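Local coordinates for 3-keto-5-aminohexanoate cleavage protein (Burkholderia xenovorans LB400, PDB 3E02) that probably catalyses the zinc-dependent cleavage of a beta-keto acid, as in the 3-keto-5-aminohexanoate cleavage enzymes, at residues Cys12-Ser17 against Glu32-Glu37; Gln268-Thr271 against Glu275-Arg278. All coordinates share one frame; numbering follows the deposited sequence.

Contacts 1 and 2 come in series, near the two chain ends, yet their centres lie about 13 Å apart. Contact 1 joins strand 10-13 to helix 31-44 in the first beta-alpha-beta unit of a TIM-type barrel; contact 2 sets the second strand of the 263-265/268-269 hairpin and the two residues after it against the first turn of helix 273-286. They touch where Cys-12 CB packs 4.1 Å from Val-277 CG2. Ser-272 and Asn-273, between the segments of contact 2, also bind Glu-37 of contact 1. The late helix is thus fastened beside the first strand and helix; the zinc ion lies about 8 Å from the Thr-15 side chain but about 13 Å from that of Gln-276.

Contact 1: residues Cys12-Ser17 against Glu32-Glu37; sequences CAVTGS and EEIVKE
Val-14 and Glu-37 meet where the chain leaving strand 10-13 lies against helix 31-44, within the first beta-alpha-beta unit of the TIM-type barrel. Glu-37 touches with its first methylene: CB lies 4.0 Å from Val-14 CG1, a branch brought toward the helix because it stands anti to the valine's backbone N (chi1 176°). Beyond CB the chain bends about the CB-CG bond (chi2 -76°), carrying the carboxylate away from Ile-34 and toward residues 272-273. There OE1 accepts a hydrogen bond from Asn-273 N, at the first residue of helix 273-286, and OE2 pairs with OG of Ser-272 just before it; Asn-273 in turn reaches Val-14 O through ND2. One glutamate therefore offers a methylene to the residue just past the strand and two acceptor oxygens to the N-terminal approach of helix 273-286.

One helical turn earlier, Ile-34 extends the apolar side, its CG2 4.4 Å from the same Val-14 CG1. Thr-15 turns its hydroxyl to Pro-28 O and Arg-54 NE, while its side chain comes within about 4 Å of that of the zinc ligand His-52. Its methyl faces helix 31-44, with CG2 4.3 Å from Ile-34 CD1.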
loop_
_atom_site.group_PDB
_atom_site.type_symbol
_atom_site.label_atom_id
_atom_site.label_comp_id
_atom_site.label_asym_id
_atom_site.label_seq_id
_atom_site.Cartn_x
_atom_site.Cartn_y
_atom_site.Cartn_z
ATOM N N CYS A 12 17.342 23.800 0.820
ATOM C CA CYS A 12 16.495 24.991 0.775
ATOM C C CYS A 12 16.370 25.498 -0.661
ATOM O O CYS A 12 17.374 25.915 -1.260
ATOM C CB CYS A 12 17.023 26.096 1.642
ATOM S SG CYS A 12 15.938 27.560 1.597
ATOM N N ALA A 13 15.148 25.458 -1.191
ATOM C CA ALA A 13 14.810 25.978 -2.520
ATOM C C ALA A 13 14.393 27.436 -2.297
ATOM O O ALA A 13 13.273 27.740 -1.880
ATOM C CB ALA A 13 13.725 25.146 -3.177
ATOM N N VAL A 14 15.325 28.339 -2.592
ATOM C CA VAL A 14 15.242 29.760 -2.212
ATOM C C VAL A 14 14.112 30.612 -2.801
ATOM O O VAL A 14 13.533 31.425 -2.083
ATOM C CB VAL A 14 16.638 30.459 -2.460
ATOM C CG1 VAL A 14 16.603 31.971 -2.178
ATOM C CG2 VAL A 14 17.722 29.778 -1.589
ATOM N N THR A 15 13.827 30.448 -4.092
ATOM C CA THR A 15 12.818 31.284 -4.761
ATOM C C THR A 15 12.018 30.627 -5.880
ATOM O O THR A 15 10.820 30.909 -6.011
ATOM C CB THR A 15 13.441 32.621 -5.222
ATOM O OG1 THR A 15 12.396 33.546 -5.557
ATOM C CG2 THR A 15 14.428 32.437 -6.396
ATOM N N GLY A 16 12.645 29.773 -6.690
ATOM C CA GLY A 16 11.920 29.083 -7.745
ATOM C C GLY A 16 11.408 29.982 -8.849
ATOM O O GLY A 16 11.923 31.088 -9.070
ATOM N N SER A 17 10.380 29.483 -9.525
ATOM C CA SER A 17 9.721 30.172 -10.622
ATOM C C SER A 17 8.188 30.037 -10.641
ATOM O O SER A 17 7.588 30.542 -11.587
ATOM C CB SER A 17 10.276 29.592 -11.928
ATOM O OG SER A 17 9.860 28.242 -12.074
ATOM N N GLU A 32 21.105 40.008 -4.789
ATOM C CA GLU A 32 21.507 40.356 -3.421
ATOM C C GLU A 32 20.569 39.715 -2.387
ATOM O O GLU A 32 21.024 39.254 -1.335
ATOM C CB GLU A 32 21.565 41.879 -3.218
ATOM C CG GLU A 32 22.663 42.595 -4.013
ATOM C CD GLU A 32 22.412 42.687 -5.522
ATOM O OE1 GLU A 32 21.236 42.785 -5.971
ATOM O OE2 GLU A 32 23.413 42.646 -6.262
ATOM N N GLU A 33 19.268 39.709 -2.685
ATOM C CA GLU A 33 18.265 39.036 -1.839
ATOM C C GLU A 33 18.494 37.521 -1.813
ATOM O O GLU A 33 18.359 36.904 -0.760
ATOM C CB GLU A 33 16.836 39.342 -2.313
ATOM C CG GLU A 33 16.414 40.777 -2.043
ATOM C CD GLU A 33 15.152 41.226 -2.777
ATOM O OE1 GLU A 33 14.699 40.566 -3.743
ATOM O OE2 GLU A 33 14.610 42.274 -2.366
ATOM N N ILE A 34 18.827 36.942 -2.972
ATOM C CA ILE A 34 19.119 35.510 -3.097
ATOM C C ILE A 34 20.358 35.120 -2.276
ATOM O O ILE A 34 20.336 34.100 -1.589
ATOM C CB ILE A 34 19.225 35.071 -4.587
ATOM C CG1 ILE A 34 17.839 35.170 -5.244
ATOM C CG2 ILE A 34 19.765 33.624 -4.701
ATOM C CD1 ILE A 34 17.840 35.049 -6.740
ATOM N N VAL A 35 21.412 35.944 -2.316
ATOM C CA VAL A 35 22.612 35.705 -1.500
ATOM C C VAL A 35 22.273 35.774 -0.005
ATOM O O VAL A 35 22.630 34.872 0.750
ATOM C CB VAL A 35 23.752 36.702 -1.805
ATOM C CG1 VAL A 35 24.943 36.496 -0.833
ATOM C CG2 VAL A 35 24.207 36.572 -3.265
ATOM N N LYS A 36 21.590 36.846 0.405
ATOM C CA LYS A 36 21.200 37.070 1.809
ATOM C C LYS A 36 20.347 35.900 2.330
ATOM O O LYS A 36 20.600 35.358 3.406
ATOM C CB LYS A 36 20.446 38.405 1.952
ATOM C CG LYS A 36 20.159 38.832 3.397
ATOM C CD LYS A 36 19.509 40.231 3.482
ATOM N N GLU A 37 19.371 35.493 1.527
ATOM C CA GLU A 37 18.483 34.373 1.868
ATOM C C GLU A 37 19.182 33.014 1.892
ATOM O O GLU A 37 18.942 32.214 2.809
ATOM C CB GLU A 37 17.271 34.366 0.929
ATOM C CG GLU A 37 16.260 35.396 1.341
ATOM C CD GLU A 37 15.482 34.929 2.571
ATOM O OE1 GLU A 37 14.701 33.960 2.438
ATOM O OE2 GLU A 37 15.707 35.499 3.670
#

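Contact 2: residues Gln268-Thr271 against Glu275-Arg278; sequences QLAT and EQVR. With EDO (1,2-ethanediol), chain L.
Glu-275, in the first turn of helix 273-286, reaches backward along its own chain and takes a hydrogen bond from Thr-271 N, a backbone amide that precedes the helix. The contact joins the exit of the 263-265/268-269 hairpin to this helix on the outside of the TIM-type barrel, where Val-277 packs on Ala-41 and Ala-44 of helix 31-44. The distance from Thr-271 N to Glu-275 OE1 is 2.8 Å, with a bent N-H...O angle of 145°, and the donor comes down on the carboxylate from 44° above its plane. The side chain is extended beyond CG, which carries the carboxylate across to segment 268-271, where OE1 also lies 3.2 Å from Ala-270 CA. Thr-271 OG1, set between its backbone N and carbonyl carbon (chi1 62°), ends up close to the carboxylate carbon.

Two waters complete the link. The first donates to Leu-269 O (2.8 Å) and to Glu-275 OE1, tying the end of strand 268-269 to the helix. The second gives a short bond to Glu-275 OE2 (2.6 Å) and pairs with Thr-271 OG1. On the buried side, Ala-270 CB packs near Gln-276 NE2, which is held by Ser-261 O and Tyr-263 O.

A 1,2-ethanediol molecule, probably from the crystallisation liquor, sits beside the helix. Its O2 donates to Glu-275 O (2.7 Å), and its O1, lying in the guanidinium plane of Arg-278, takes a weak bond from NH2.

An amide and a water thus donate to OE1 while a water donates to OE2, a setting at a helix N-terminus that would probably favour the ionised carboxylate.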
loop_
_atom_site.group_PDB
_atom_site.type_symbol
_atom_site.label_atom_id
_atom_site.label_comp_id
_atom_site.label_asym_id
_atom_site.label_seq_id
_atom_site.Cartn_x
_atom_site.Cartn_y
_atom_site.Cartn_z
ATOM N N GLN A 268 0.190 32.344 7.855
ATOM C CA GLN A 268 1.330 33.209 8.143
ATOM C C GLN A 268 2.387 33.139 7.043
ATOM O O GLN A 268 3.025 32.100 6.866
ATOM C CB GLN A 268 1.947 32.783 9.477
ATOM C CG GLN A 268 3.055 33.686 9.990
ATOM C CD GLN A 268 2.550 34.832 10.802
ATOM O OE1 GLN A 268 2.693 36.004 10.436
ATOM N NE2 GLN A 268 1.941 34.505 11.922
ATOM N N LEU A 269 2.578 34.248 6.320
ATOM C CA LEU A 269 3.631 34.338 5.312
ATOM C C LEU A 269 4.994 34.240 5.989
ATOM O O LEU A 269 5.211 34.871 7.019
ATOM C CB LEU A 269 3.596 35.674 4.560
ATOM C CG LEU A 269 2.420 35.905 3.614
ATOM C CD1 LEU A 269 2.361 37.372 3.175
ATOM C CD2 LEU A 269 2.551 34.940 2.438
ATOM N N ALA A 270 5.890 33.448 5.399
ATOM C CA ALA A 270 7.261 33.311 5.881
ATOM C C ALA A 270 8.007 34.571 5.478
ATOM O O ALA A 270 7.937 34.966 4.302
ATOM C CB ALA A 270 7.949 32.080 5.252
ATOM N N THR A 271 8.703 35.195 6.433
ATOM C CA THR A 271 9.517 36.386 6.157
ATOM C C THR A 271 10.873 36.007 5.555
ATOM O O THR A 271 11.548 36.845 4.967
ATOM C CB THR A 271 9.741 37.241 7.424
ATOM O OG1 THR A 271 10.465 36.481 8.402
ATOM C CG2 THR A 271 8.395 37.693 8.019
ATOM N N GLU A 275 13.219 30.753 8.291
ATOM C CA GLU A 275 12.123 30.315 9.167
ATOM C C GLU A 275 11.732 28.862 8.952
ATOM O O GLU A 275 11.546 28.117 9.918
ATOM C CB GLU A 275 10.879 31.180 9.015
ATOM C CG GLU A 275 11.046 32.556 9.550
ATOM C CD GLU A 275 9.733 33.335 9.535
ATOM O OE1 GLU A 275 9.072 33.363 8.485
ATOM O OE2 GLU A 275 9.369 33.904 10.583
ATOM N N GLN A 276 11.602 28.469 7.688
ATOM C CA GLN A 276 11.247 27.087 7.345
ATOM C C GLN A 276 12.371 26.109 7.670
ATOM O O GLN A 276 12.101 25.010 8.149
ATOM C CB GLN A 276 10.864 26.986 5.876
ATOM C CG GLN A 276 9.562 27.757 5.537
ATOM C CD GLN A 276 9.267 27.764 4.038
ATOM O OE1 GLN A 276 10.079 27.304 3.255
ATOM N NE2 GLN A 276 8.108 28.282 3.642
ATOM N N VAL A 277 13.621 26.502 7.402
ATOM C CA VAL A 277 14.785 25.653 7.720
ATOM C C VAL A 277 14.829 25.433 9.240
ATOM O O VAL A 277 14.933 24.283 9.703
ATOM C CB VAL A 277 16.122 26.251 7.179
ATOM C CG1 VAL A 277 17.352 25.396 7.631
ATOM C CG2 VAL A 277 16.081 26.364 5.653
ATOM N N ARG A 278 14.673 26.515 10.006
ATOM C CA ARG A 278 14.649 26.409 11.469
ATOM C C ARG A 278 13.537 25.482 11.951
ATOM O O ARG A 278 13.781 24.632 12.830
ATOM C CB ARG A 278 14.531 27.783 12.150
ATOM C CG ARG A 278 15.828 28.579 12.108
ATOM C CD ARG A 278 15.829 29.702 13.093
ATOM N NE ARG A 278 14.850 30.737 12.782
ATOM C CZ ARG A 278 15.021 31.733 11.901
ATOM N NH1 ARG A 278 16.142 31.894 11.204
ATOM N NH2 ARG A 278 14.037 32.607 11.726
HETATM C C1 EDO L . 10.922 31.085 13.842
HETATM O O1 EDO L . 11.293 32.445 13.555
HETATM C C2 EDO L . 11.748 30.133 12.979
HETATM O O2 EDO L . 11.027 29.054 12.369
HETATM O O HOH W 1 6.412 34.017 9.424
HETATM O O HOH W 2 9.128 36.484 10.919
#